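Long-range contacts in EAL domain protein (Vibrio cholerae serotype O1, PDB 6IJ2), which degrades the cyclic dinucleotides c-di-GMP and cGAMP as a standalone EAL-family phosphodiesterase, here holding the linear dinucleotide 5'-pGpG beside calcium ions: residues K91-F96 / N124-F129; F153-D158 / Q174-K179; G183-I188 / E215-H220. The protein carries 1 engineered substitution. All coordinates share one frame; numbering follows the deposited sequence.

From the N terminus, contact 1 closes first, bringing strand 125-129 beside strand 91-96 after an excursion through helix 109-117. Contact 2 then closes a shorter loop that includes helix 166-170, pairing 153-158 with 174-179. Contact 3 follows, returning 215-220 to 183-188 after helix 192-207 and strand 211-214. The three loops run in series; none nests or crosses. Strands 125-129 and 154-160 are sheet neighbours, so contacts 1 and 2 touch, through a Glu-128 to Lys-179 salt bridge and a shared calcium ion (chain J). Contacts 2 and 3 share the calcium ion of chain I, whereas contacts 1 and 3 do not touch, their centres lying about 22 Å apart.

Contact 1: K91-F96 / N124-F129; sequences KLSINF and NIMFEF. With CA (calcium ion), chain J; nucleotides of chain B.
Asn-95 and Glu-128 sit opposite each other on the parallel strands 91-96 and 125-129 of the EAL-domain TIM-type barrel, which helix 109-117 connects as a beta-alpha-beta unit. Their side chains converge at a slant, amide and carboxylate planes 76° apart, because both reach for one calcium ion (chain J). Asn-95 OD1 binds it at 2.4 Å and Glu-128 OE2 at 2.3 Å; Glu-45 and Asp-158 supply further ligands.

Glu-128 is extended beyond CG (chi2 -174°), carrying its carboxylate to the level of Ser-93 and the metal; OE1 is the oxygen on the Ser-93 side. Ser-93 OG donates a very short hydrogen bond of 2.5 Å to Glu-128 OE1, and Lys-179 adds a salt bridge to the same oxygen. With OE2 on the metal, both oxygens are engaged, which should restrict the carboxylate's rotation. Met-126, on this same face, brings CE to 3.3 Å from Ser-93 OG.

The backbones are tied by five N-H...O bonds, for example Glu-128 N to Ile-94 O at 2.8 Å. On the other face, covered by helices 68-85 and 139-151, Ile-94 lies alongside Phe-127 and points the same way, with CB 3.9 Å from Phe-127 CE1. Farther along, the Phe-96 and Phe-129 rings meet obliquely, planes at 48°: Phe-96 CB lies over one face of the Phe-129 ring, and Phe-96 CD2 approaches Phe-129 CE2 to 3.3 Å.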
loop_
_atom_site.group_PDB
_atom_site.type_symbol
_atom_site.label_atom_id
_atom_site.label_comp_id
_atom_site.label_asym_id
_atom_site.label_seq_id
_atom_site.Cartn_x
_atom_site.Cartn_y
_atom_site.Cartn_z
ATOM N N LYS A 91 -22.221 11.036 -13.205
ATOM C CA LYS A 91 -21.178 10.058 -13.505
ATOM C C LYS A 91 -21.606 8.632 -13.162
ATOM O O LYS A 91 -22.337 8.396 -12.196
ATOM C CB LYS A 91 -19.891 10.414 -12.761
ATOM C CG LYS A 91 -19.310 11.776 -13.171
ATOM C CD LYS A 91 -18.303 11.651 -14.297
ATOM C CE LYS A 91 -17.790 13.019 -14.742
ATOM N NZ LYS A 91 -17.117 13.736 -13.628
ATOM N N LEU A 92 -21.167 7.685 -13.994
ATOM C CA LEU A 92 -21.295 6.257 -13.736
ATOM C C LEU A 92 -19.898 5.688 -13.481
ATOM O O LEU A 92 -19.015 5.787 -14.340
ATOM C CB LEU A 92 -21.975 5.556 -14.916
ATOM C CG LEU A 92 -22.041 4.027 -14.832
ATOM C CD1 LEU A 92 -22.896 3.588 -13.639
ATOM C CD2 LEU A 92 -22.495 3.383 -16.120
ATOM N N SER A 93 -19.697 5.092 -12.308
ATOM C CA SER A 93 -18.387 4.583 -11.905
ATOM C C SER A 93 -18.434 3.063 -11.894
ATOM O O SER A 93 -19.302 2.474 -11.246
ATOM C CB SER A 93 -17.985 5.118 -10.539
ATOM O OG SER A 93 -16.598 4.919 -10.304
ATOM N N ILE A 94 -17.510 2.437 -12.619
ATOM C CA ILE A 94 -17.521 0.996 -12.837
ATOM C C ILE A 94 -16.230 0.422 -12.289
ATOM O O ILE A 94 -15.150 0.981 -12.508
ATOM C CB ILE A 94 -17.681 0.633 -14.325
ATOM C CG1 ILE A 94 -18.990 1.218 -14.858
ATOM C CG2 ILE A 94 -17.671 -0.889 -14.524
ATOM C CD1 ILE A 94 -19.086 1.221 -16.377
ATOM N N ASN A 95 -16.348 -0.691 -11.577
ATOM C CA ASN A 95 -15.178 -1.362 -11.028
ATOM C C ASN A 95 -14.486 -2.157 -12.125
ATOM O O ASN A 95 -15.129 -2.937 -12.832
ATOM C CB ASN A 95 -15.579 -2.294 -9.885
ATOM C CG ASN A 95 -16.004 -1.540 -8.638
ATOM O OD1 ASN A 95 -15.164 -1.058 -7.880
ATOM N ND2 ASN A 95 -17.309 -1.439 -8.420
ATOM N N PHE A 96 -13.185 -1.952 -12.286
ATOM C CA PHE A 96 -12.438 -2.645 -13.327
ATOM C C PHE A 96 -11.869 -3.916 -12.717
ATOM O O PHE A 96 -11.002 -3.853 -11.842
ATOM C CB PHE A 96 -11.341 -1.752 -13.903
ATOM C CG PHE A 96 -10.748 -2.251 -15.205
ATOM C CD1 PHE A 96 -10.762 -3.599 -15.541
ATOM C CD2 PHE A 96 -10.167 -1.363 -16.090
ATOM C CE1 PHE A 96 -10.204 -4.048 -16.723
ATOM C CE2 PHE A 96 -9.611 -1.804 -17.278
ATOM C CZ PHE A 96 -9.629 -3.148 -17.593
ATOM N N ASN A 124 -18.639 10.738 -19.016
ATOM C CA ASN A 124 -19.379 10.525 -17.781
ATOM C C ASN A 124 -19.212 9.113 -17.230
ATOM O O ASN A 124 -19.934 8.733 -16.303
ATOM C CB ASN A 124 -20.859 10.821 -17.979
ATOM C CG ASN A 124 -21.138 12.302 -18.150
ATOM O OD1 ASN A 124 -20.227 13.127 -18.151
ATOM N ND2 ASN A 124 -22.403 12.640 -18.303
ATOM N N ILE A 125 -18.292 8.326 -17.783
ATOM C CA ILE A 125 -17.988 6.989 -17.280
ATOM C C ILE A 125 -16.629 7.028 -16.590
ATOM O O ILE A 125 -15.638 7.482 -17.176
ATOM C CB ILE A 125 -18.022 5.941 -18.408
ATOM C CG1 ILE A 125 -19.430 5.838 -19.000
ATOM C CG2 ILE A 125 -17.556 4.567 -17.895
ATOM C CD1 ILE A 125 -19.505 4.986 -20.261
ATOM N N MET A 126 -16.586 6.569 -15.342
ATOM C CA MET A 126 -15.353 6.511 -14.551
ATOM C C MET A 126 -15.045 5.057 -14.251
ATOM O O MET A 126 -15.939 4.305 -13.863
ATOM C CB MET A 126 -15.462 7.290 -13.248
ATOM C CG MET A 126 -14.182 7.229 -12.403
ATOM S SD MET A 126 -14.039 8.483 -11.120
ATOM C CE MET A 126 -15.222 7.925 -9.898
ATOM N N PHE A 127 -13.791 4.659 -14.446
ATOM C CA PHE A 127 -13.366 3.302 -14.128
ATOM C C PHE A 127 -12.526 3.326 -12.864
ATOM O O PHE A 127 -11.584 4.115 -12.755
ATOM C CB PHE A 127 -12.589 2.679 -15.289
ATOM C CG PHE A 127 -13.481 2.149 -16.377
ATOM C CD1 PHE A 127 -14.128 0.934 -16.213
ATOM C CD2 PHE A 127 -13.708 2.874 -17.540
ATOM C CE1 PHE A 127 -14.972 0.452 -17.192
ATOM C CE2 PHE A 127 -14.543 2.385 -18.527
ATOM C CZ PHE A 127 -15.180 1.188 -18.354
ATOM N N GLU A 128 -12.878 2.468 -11.910
ATOM C CA GLU A 128 -12.150 2.351 -10.649
ATOM C C GLU A 128 -11.192 1.174 -10.722
ATOM O O GLU A 128 -11.600 0.053 -11.045
ATOM C CB GLU A 128 -13.113 2.178 -9.474
ATOM C CG GLU A 128 -14.195 3.239 -9.460
ATOM C CD GLU A 128 -15.068 3.175 -8.231
ATOM O OE1 GLU A 128 -15.953 4.041 -8.104
ATOM O OE2 GLU A 128 -14.866 2.267 -7.391
ATOM N N PHE A 129 -9.928 1.430 -10.401
ATOM C CA PHE A 129 -8.849 0.480 -10.639
ATOM C C PHE A 129 -8.395 -0.123 -9.315
ATOM O O PHE A 129 -8.034 0.608 -8.385
ATOM C CB PHE A 129 -7.682 1.158 -11.361
ATOM C CG PHE A 129 -7.934 1.388 -12.829
ATOM C CD1 PHE A 129 -8.616 2.514 -13.254
ATOM C CD2 PHE A 129 -7.475 0.488 -13.777
ATOM C CE1 PHE A 129 -8.857 2.742 -14.601
ATOM C CE2 PHE A 129 -7.712 0.703 -15.130
ATOM C CZ PHE A 129 -8.405 1.833 -15.542
HETATM CA CA CA J . -15.033 0.442 -6.044
ATOM P P G B 2 -20.359 -4.939 -2.414
ATOM O OP1 G B 2 -21.263 -4.221 -3.245
ATOM O OP2 G B 2 -20.802 -6.106 -1.725
ATOM O "O5'" G B 2 -19.073 -5.338 -3.234
ATOM C "C5'" G B 2 -18.147 -6.305 -2.757
ATOM C "C4'" G B 2 -16.931 -6.321 -3.639
ATOM O "O4'" G B 2 -17.329 -6.626 -4.991
ATOM C "C3'" G B 2 -16.154 -5.007 -3.717
ATOM O "O3'" G B 2 -14.755 -5.210 -3.656
ATOM C "C2'" G B 2 -16.491 -4.481 -5.103
ATOM O "O2'" G B 2 -15.511 -3.685 -5.712
ATOM C "C1'" G B 2 -16.664 -5.781 -5.877
ATOM N N9 G B 2 -17.515 -5.571 -7.033
ATOM C C8 G B 2 -18.823 -5.166 -7.035
ATOM N N7 G B 2 -19.304 -4.996 -8.232
ATOM C C5 G B 2 -18.241 -5.281 -9.069
ATOM C C6 G B 2 -18.156 -5.267 -10.480
ATOM O O6 G B 2 -19.021 -4.970 -11.295
ATOM N N1 G B 2 -16.896 -5.635 -10.921
ATOM C C2 G B 2 -15.846 -5.962 -10.107
ATOM N N2 G B 2 -14.705 -6.278 -10.720
ATOM N N3 G B 2 -15.916 -5.995 -8.791
ATOM C C4 G B 2 -17.132 -5.645 -8.342
HETATM O O HOH W 1 -15.803 1.698 -4.254
#

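Contact 2: F153-D158 / Q174-K179; sequences FQTAID and QTNIVK. With CA (calcium ion), chain I; CA (calcium ion), chain J; nucleotides of chain B.
Thr-155 and Asn-176 begin the hydrogen bonding between 153-158 and 174-179. Thr-155 N donates to Asn-176 OD1 (2.8 Å), in the amide plane and on a lone pair, so a side-chain oxygen accepts where the strand pairing has not yet started. Thr-155 O, in turn, receives Ile-177 N. The next bonds are regular: Ile-157 N reaches Ile-177 O at 3.0 Å, and Lys-179 N reaches Ile-157 O. Ile-177 O also accepts Thr-175 OG1 at 2.8 Å. That hydroxyl, lodged between its own backbone N and carbonyl carbon (chi1 46°), comes from 48° out of the carbonyl plane, on the face opposite to Ile-157 N.

Packing without hydrogen bonds begins at Gln-154, whose side chain crosses that of Asn-176 nearly at a right angle, with amide planes 32° apart. Gln-154 OE1 sits over the face of the Asn-176 amide, 3.1 Å from Asn-176 CG. This pairing belongs to a beta-alpha-beta unit of the EAL TIM-type barrel, strand 154-160, helix 166-170 and strand 177-180. Ile-157 and Val-178 lie side by side toward that helix, CB of Ile-157 4.1 Å from CG2 of Val-178. Ala-156 and Ile-177 meet on the other face, where Met-126 of the neighbouring strand 125-129 packs against both.

Metal binding is concentrated at the strand end. Asp-158 OD1 bridges two calcium ions, at 2.3 Å from that of chain I and 2.7 Å from that of chain J; OD2 also binds the latter, and the backbone O the former.

Lys-179 passes its CE by Asp-158 OD1. Besides Glu-128, Lys-179 NZ has Gln-235 OE1 and water 1 (3.0 Å), itself a ligand of the chain J calcium.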
loop_
_atom_site.group_PDB
_atom_site.type_symbol
_atom_site.label_atom_id
_atom_site.label_comp_id
_atom_site.label_asym_id
_atom_site.label_seq_id
_atom_site.Cartn_x
_atom_site.Cartn_y
_atom_site.Cartn_z
ATOM N N PHE A 153 -12.349 8.560 -20.827
ATOM C CA PHE A 153 -12.870 8.059 -19.561
ATOM C C PHE A 153 -12.278 8.814 -18.379
ATOM O O PHE A 153 -11.142 9.291 -18.424
ATOM C CB PHE A 153 -12.559 6.566 -19.409
ATOM C CG PHE A 153 -13.310 5.705 -20.366
ATOM C CD1 PHE A 153 -14.671 5.494 -20.200
ATOM C CD2 PHE A 153 -12.672 5.124 -21.450
ATOM C CE1 PHE A 153 -15.383 4.710 -21.089
ATOM C CE2 PHE A 153 -13.386 4.343 -22.354
ATOM C CZ PHE A 153 -14.738 4.131 -22.171
ATOM N N GLN A 154 -13.069 8.929 -17.313
ATOM C CA GLN A 154 -12.528 9.295 -16.016
ATOM C C GLN A 154 -11.948 8.046 -15.352
ATOM O O GLN A 154 -12.364 6.922 -15.647
ATOM C CB GLN A 154 -13.615 9.922 -15.137
ATOM C CG GLN A 154 -14.088 11.294 -15.623
ATOM C CD GLN A 154 -13.033 12.369 -15.412
ATOM O OE1 GLN A 154 -12.608 12.623 -14.286
ATOM N NE2 GLN A 154 -12.595 12.988 -16.498
ATOM N N THR A 155 -10.943 8.243 -14.502
ATOM C CA THR A 155 -10.261 7.140 -13.827
ATOM C C THR A 155 -10.107 7.428 -12.346
ATOM O O THR A 155 -9.967 8.584 -11.929
ATOM C CB THR A 155 -8.870 6.871 -14.419
ATOM O OG1 THR A 155 -8.028 8.007 -14.179
ATOM C CG2 THR A 155 -8.984 6.624 -15.932
ATOM N N ALA A 156 -10.068 6.346 -11.557
ATOM C CA ALA A 156 -9.892 6.435 -10.113
ATOM C C ALA A 156 -9.064 5.270 -9.603
ATOM O O ALA A 156 -9.207 4.142 -10.088
ATOM C CB ALA A 156 -11.235 6.432 -9.369
ATOM N N ILE A 157 -8.227 5.543 -8.603
ATOM C CA ILE A 157 -7.654 4.484 -7.772
ATOM C C ILE A 157 -8.688 4.124 -6.710
ATOM O O ILE A 157 -9.138 4.984 -5.954
ATOM C CB ILE A 157 -6.325 4.928 -7.141
ATOM C CG1 ILE A 157 -5.286 5.136 -8.247
ATOM C CG2 ILE A 157 -5.837 3.901 -6.127
ATOM C CD1 ILE A 157 -3.974 5.627 -7.751
ATOM N N ASP A 158 -9.097 2.859 -6.682
ATOM C CA ASP A 158 -10.234 2.443 -5.860
ATOM C C ASP A 158 -9.862 2.294 -4.383
ATOM O O ASP A 158 -10.625 2.687 -3.490
ATOM C CB ASP A 158 -10.774 1.127 -6.425
ATOM C CG ASP A 158 -12.173 0.772 -5.930
ATOM O OD1 ASP A 158 -12.728 1.449 -5.044
ATOM O OD2 ASP A 158 -12.731 -0.194 -6.478
ATOM N N GLN A 174 -1.124 9.312 -12.377
ATOM C CA GLN A 174 -2.164 9.858 -11.528
ATOM C C GLN A 174 -3.512 9.706 -12.216
ATOM O O GLN A 174 -3.635 9.924 -13.422
ATOM C CB GLN A 174 -1.889 11.319 -11.182
ATOM C CG GLN A 174 -0.617 11.526 -10.366
ATOM C CD GLN A 174 0.646 11.468 -11.207
ATOM O OE1 GLN A 174 0.747 12.137 -12.241
ATOM N NE2 GLN A 174 1.620 10.661 -10.772
ATOM N N THR A 175 -4.504 9.293 -11.440
ATOM C CA THR A 175 -5.882 9.231 -11.899
ATOM C C THR A 175 -6.584 10.553 -11.620
ATOM O O THR A 175 -6.045 11.447 -10.961
ATOM C CB THR A 175 -6.597 8.086 -11.191
ATOM O OG1 THR A 175 -6.268 8.148 -9.795
ATOM C CG2 THR A 175 -6.094 6.750 -11.733
ATOM N N ASN A 176 -7.809 10.679 -12.151
ATOM C CA ASN A 176 -8.633 11.843 -11.834
ATOM C C ASN A 176 -8.990 11.884 -10.357
ATOM O O ASN A 176 -8.957 12.949 -9.725
ATOM C CB ASN A 176 -9.912 11.813 -12.663
ATOM C CG ASN A 176 -9.631 11.824 -14.134
ATOM O OD1 ASN A 176 -9.789 10.813 -14.822
ATOM N ND2 ASN A 176 -9.168 12.961 -14.625
ATOM N N ILE A 177 -9.375 10.740 -9.812
ATOM C CA ILE A 177 -9.866 10.613 -8.449
ATOM C C ILE A 177 -9.071 9.525 -7.732
ATOM O O ILE A 177 -8.627 8.548 -8.343
ATOM C CB ILE A 177 -11.386 10.311 -8.463
ATOM C CG1 ILE A 177 -12.152 11.616 -8.754
ATOM C CG2 ILE A 177 -11.854 9.683 -7.167
ATOM C CD1 ILE A 177 -13.630 11.450 -8.998
ATOM N N VAL A 178 -8.851 9.714 -6.435
ATOM C CA VAL A 178 -8.349 8.647 -5.568
ATOM C C VAL A 178 -9.408 8.410 -4.505
ATOM O O VAL A 178 -9.790 9.345 -3.789
ATOM C CB VAL A 178 -6.981 8.980 -4.949
ATOM C CG1 VAL A 178 -6.641 7.981 -3.840
ATOM C CG2 VAL A 178 -5.906 8.845 -5.991
ATOM N N LYS A 179 -9.932 7.182 -4.451
ATOM C CA LYS A 179 -10.916 6.801 -3.442
ATOM C C LYS A 179 -10.185 6.295 -2.211
ATOM O O LYS A 179 -9.325 5.420 -2.320
ATOM C CB LYS A 179 -11.866 5.724 -3.976
ATOM C CG LYS A 179 -12.643 6.235 -5.177
ATOM C CD LYS A 179 -14.159 6.039 -5.032
ATOM C CE LYS A 179 -14.571 4.680 -5.350
ATOM N NZ LYS A 179 -16.068 4.469 -5.316
HETATM CA CA CA I . -12.392 1.271 -2.738
HETATM CA CA CA J . -15.033 0.442 -6.044
ATOM O OP3 G B 1 -14.142 -0.275 -2.579
ATOM P P G B 1 -14.722 -1.494 -3.079
ATOM O OP1 G B 1 -15.282 -1.305 -4.382
ATOM O OP2 G B 1 -13.710 -2.486 -2.932
ATOM O "O5'" G B 1 -15.845 -1.801 -2.022
ATOM C "C5'" G B 1 -17.223 -1.587 -2.309
ATOM C "C4'" G B 1 -18.075 -2.271 -1.268
ATOM O "O4'" G B 1 -18.234 -1.399 -0.132
ATOM C "C3'" G B 1 -19.496 -2.657 -1.697
ATOM O "O3'" G B 1 -19.839 -3.984 -1.354
ATOM C "C2'" G B 1 -20.372 -1.708 -0.891
ATOM O "O2'" G B 1 -21.614 -2.210 -0.496
ATOM C "C1'" G B 1 -19.532 -1.515 0.359
ATOM N N9 G B 1 -19.860 -0.296 1.083
ATOM C C8 G B 1 -20.254 0.904 0.545
ATOM N N7 G B 1 -20.470 1.819 1.445
ATOM C C5 G B 1 -20.192 1.190 2.646
ATOM C C6 G B 1 -20.242 1.684 3.974
ATOM O O6 G B 1 -20.562 2.799 4.362
ATOM N N1 G B 1 -19.892 0.709 4.896
ATOM C C2 G B 1 -19.529 -0.572 4.579
ATOM N N2 G B 1 -19.207 -1.357 5.604
ATOM N N3 G B 1 -19.463 -1.040 3.347
ATOM C C4 G B 1 -19.804 -0.112 2.437
HETATM O O HOH W 1 -15.803 1.698 -4.254
HETATM O O HOH W 2 -11.279 0.211 -0.982
#

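Contact 3: G183-I188 / E215-H220; sequences GLIRNI and EGVESH. With CA (calcium ion), chain I; nucleotides of chain B.
Arg-186 closes on the carbonyl oxygen of Gly-216 with both terminal nitrogens, NH1 at 3.0 Å and NH2 at 2.9 Å from Gly-216 O. Their N-H groups converge on this one oxygen, which lies in the guanidinium plane: a forked, end-on grip. Gly-216 belongs to the EGVE sequence, Glu-215 to Glu-218, in the loop between strand 211-214 and helix 220-229 of the EAL TIM-type barrel.

The same guanidinium carries Glu-218 over one face. Their planes are only 17° apart, a stacked salt bridge with Arg-186 NH2 3.5 Å from Glu-218 OE1. No N-H points at that oxygen, so the attraction is one of charge alone. The same oxygen, Glu-218 OE1, faces guanine G1 of chain B, accepting G1 N1 at 2.8 Å and G1 N2 at 3.2 Å. One carboxylate oxygen thus takes both N-H groups on this edge of the base, and the positive guanidinium beneath it would be expected to stabilise its negative charge.

At the other end of the loop, Glu-215 grips the calcium ion of chain I with both oxygens, OE2 at 2.3 Å. That ion also holds OP3 of G1, so the loop contacts the nucleotide at its base and, through metal, at its phosphate.

A second shell sets these groups. Arg-186 reaches back by bending at chi2 (64°) and chi3 (58°), and its NH1 has another partner in Glu-222, whose carboxylate also accepts the backbone N of Glu-218 and of Asn-187. Beneath the loop, Ile-185 lays CG1 3.3 Å from Glu-215 O and turns CD1 toward Val-217 CG2, with Leu-226 of helix 220-229 touching both side chains. Arg-186 itself sits in a type II turn closed by Ile-188 N donating to Ile-185 O at 2.9 Å.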
loop_
_atom_site.group_PDB
_atom_site.type_symbol
_atom_site.label_atom_id
_atom_site.label_comp_id
_atom_site.label_asym_id
_atom_site.label_seq_id
_atom_site.Cartn_x
_atom_site.Cartn_y
_atom_site.Cartn_z
ATOM N N GLY A 183 -11.322 2.054 5.842
ATOM C CA GLY A 183 -10.518 1.773 7.020
ATOM C C GLY A 183 -9.767 2.990 7.519
ATOM O O GLY A 183 -9.574 3.150 8.728
ATOM N N LEU A 184 -9.324 3.855 6.603
ATOM C CA LEU A 184 -8.618 5.071 6.994
ATOM C C LEU A 184 -9.536 6.153 7.533
ATOM O O LEU A 184 -9.069 7.037 8.255
ATOM C CB LEU A 184 -7.840 5.659 5.818
ATOM C CG LEU A 184 -6.615 4.895 5.326
ATOM C CD1 LEU A 184 -5.882 5.769 4.298
ATOM C CD2 LEU A 184 -5.703 4.483 6.489
ATOM N N ILE A 185 -10.820 6.148 7.174
ATOM C CA ILE A 185 -11.691 7.202 7.676
ATOM C C ILE A 185 -12.577 6.739 8.819
ATOM O O ILE A 185 -13.209 7.587 9.462
ATOM C CB ILE A 185 -12.532 7.815 6.543
ATOM C CG1 ILE A 185 -13.489 6.776 5.979
ATOM C CG2 ILE A 185 -11.605 8.392 5.471
ATOM C CD1 ILE A 185 -14.899 6.920 6.504
ATOM N N ARG A 186 -12.607 5.436 9.128
ATOM C CA ARG A 186 -13.468 4.945 10.201
ATOM C C ARG A 186 -13.133 5.642 11.516
ATOM O O ARG A 186 -12.011 5.519 12.036
ATOM C CB ARG A 186 -13.322 3.429 10.351
ATOM C CG ARG A 186 -14.242 2.793 11.397
ATOM C CD ARG A 186 -15.732 2.936 11.043
ATOM N NE ARG A 186 -16.052 2.347 9.741
ATOM C CZ ARG A 186 -16.565 3.008 8.702
ATOM N NH1 ARG A 186 -16.857 4.306 8.778
ATOM N NH2 ARG A 186 -16.791 2.359 7.567
ATOM N N ASN A 187 -14.111 6.376 12.047
ATOM C CA ASN A 187 -13.975 7.101 13.313
ATOM C C ASN A 187 -12.820 8.094 13.272
ATOM O O ASN A 187 -12.128 8.311 14.274
ATOM C CB ASN A 187 -13.822 6.133 14.488
ATOM C CG ASN A 187 -15.075 5.312 14.725
ATOM O OD1 ASN A 187 -16.189 5.827 14.642
ATOM N ND2 ASN A 187 -14.900 4.025 15.008
ATOM N N ILE A 188 -12.621 8.728 12.111
ATOM C CA ILE A 188 -11.450 9.583 11.958
ATOM C C ILE A 188 -11.547 10.798 12.877
ATOM O O ILE A 188 -10.522 11.316 13.332
ATOM C CB ILE A 188 -11.255 9.986 10.486
ATOM C CG1 ILE A 188 -9.910 10.698 10.310
ATOM C CG2 ILE A 188 -12.448 10.824 9.971
ATOM C CD1 ILE A 188 -9.476 10.789 8.865
ATOM N N GLU A 215 -14.495 6.944 1.026
ATOM C CA GLU A 215 -15.370 5.778 0.978
ATOM C C GLU A 215 -15.842 5.357 2.365
ATOM O O GLU A 215 -15.146 5.529 3.368
ATOM C CB GLU A 215 -14.669 4.580 0.334
ATOM C CG GLU A 215 -14.223 4.766 -1.111
ATOM C CD GLU A 215 -13.630 3.483 -1.699
ATOM O OE1 GLU A 215 -13.952 3.168 -2.854
ATOM O OE2 GLU A 215 -12.855 2.777 -1.005
ATOM N N GLY A 216 -17.029 4.756 2.397
ATOM C CA GLY A 216 -17.491 4.082 3.597
ATOM C C GLY A 216 -17.799 4.983 4.772
ATOM O O GLY A 216 -17.649 4.553 5.922
ATOM N N VAL A 217 -18.221 6.219 4.517
ATOM C CA VAL A 217 -18.645 7.106 5.595
ATOM C C VAL A 217 -19.920 6.554 6.211
ATOM O O VAL A 217 -20.903 6.303 5.505
ATOM C CB VAL A 217 -18.849 8.535 5.069
ATOM C CG1 VAL A 217 -19.366 9.439 6.174
ATOM C CG2 VAL A 217 -17.554 9.056 4.500
ATOM N N GLU A 218 -19.905 6.351 7.532
ATOM C CA GLU A 218 -21.024 5.746 8.235
ATOM C C GLU A 218 -21.686 6.644 9.271
ATOM O O GLU A 218 -22.798 6.327 9.709
ATOM C CB GLU A 218 -20.588 4.429 8.904
ATOM C CG GLU A 218 -20.317 3.337 7.872
ATOM C CD GLU A 218 -20.081 1.965 8.463
ATOM O OE1 GLU A 218 -19.965 1.001 7.678
ATOM O OE2 GLU A 218 -20.014 1.841 9.703
ATOM N N SER A 219 -21.085 7.772 9.636
ATOM C CA SER A 219 -21.665 8.609 10.675
ATOM C C SER A 219 -21.491 10.078 10.323
ATOM O O SER A 219 -20.592 10.458 9.571
ATOM C CB SER A 219 -21.030 8.333 12.038
ATOM O OG SER A 219 -19.659 8.684 12.015
ATOM N N HIS A 220 -22.360 10.904 10.908
ATOM C CA HIS A 220 -22.237 12.345 10.723
ATOM C C HIS A 220 -20.887 12.857 11.209
ATOM O O HIS A 220 -20.311 13.773 10.611
ATOM C CB HIS A 220 -23.367 13.079 11.446
ATOM C CG HIS A 220 -23.242 14.568 11.374
ATOM N ND1 HIS A 220 -22.594 15.306 12.339
ATOM C CD2 HIS A 220 -23.647 15.454 10.433
ATOM C CE1 HIS A 220 -22.621 16.585 12.008
ATOM N NE2 HIS A 220 -23.254 16.702 10.855
HETATM CA CA CA I . -12.392 1.271 -2.738
ATOM O OP3 G B 1 -14.142 -0.275 -2.579
ATOM P P G B 1 -14.722 -1.494 -3.079
ATOM O OP1 G B 1 -15.282 -1.305 -4.382
ATOM O OP2 G B 1 -13.710 -2.486 -2.932
ATOM O "O5'" G B 1 -15.845 -1.801 -2.022
ATOM C "C5'" G B 1 -17.223 -1.587 -2.309
ATOM C "C4'" G B 1 -18.075 -2.271 -1.268
ATOM O "O4'" G B 1 -18.234 -1.399 -0.132
ATOM C "C3'" G B 1 -19.496 -2.657 -1.697
ATOM O "O3'" G B 1 -19.839 -3.984 -1.354
ATOM C "C2'" G B 1 -20.372 -1.708 -0.891
ATOM O "O2'" G B 1 -21.614 -2.210 -0.496
ATOM C "C1'" G B 1 -19.532 -1.515 0.359
ATOM N N9 G B 1 -19.860 -0.296 1.083
ATOM C C8 G B 1 -20.254 0.904 0.545
ATOM N N7 G B 1 -20.470 1.819 1.445
ATOM C C5 G B 1 -20.192 1.190 2.646
ATOM C C6 G B 1 -20.242 1.684 3.974
ATOM O O6 G B 1 -20.562 2.799 4.362
ATOM N N1 G B 1 -19.892 0.709 4.896
ATOM C C2 G B 1 -19.529 -0.572 4.579
ATOM N N2 G B 1 -19.207 -1.357 5.604
ATOM N N3 G B 1 -19.463 -1.040 3.347
ATOM C C4 G B 1 -19.804 -0.112 2.437
HETATM O O HOH W 2 -11.279 0.211 -0.982
#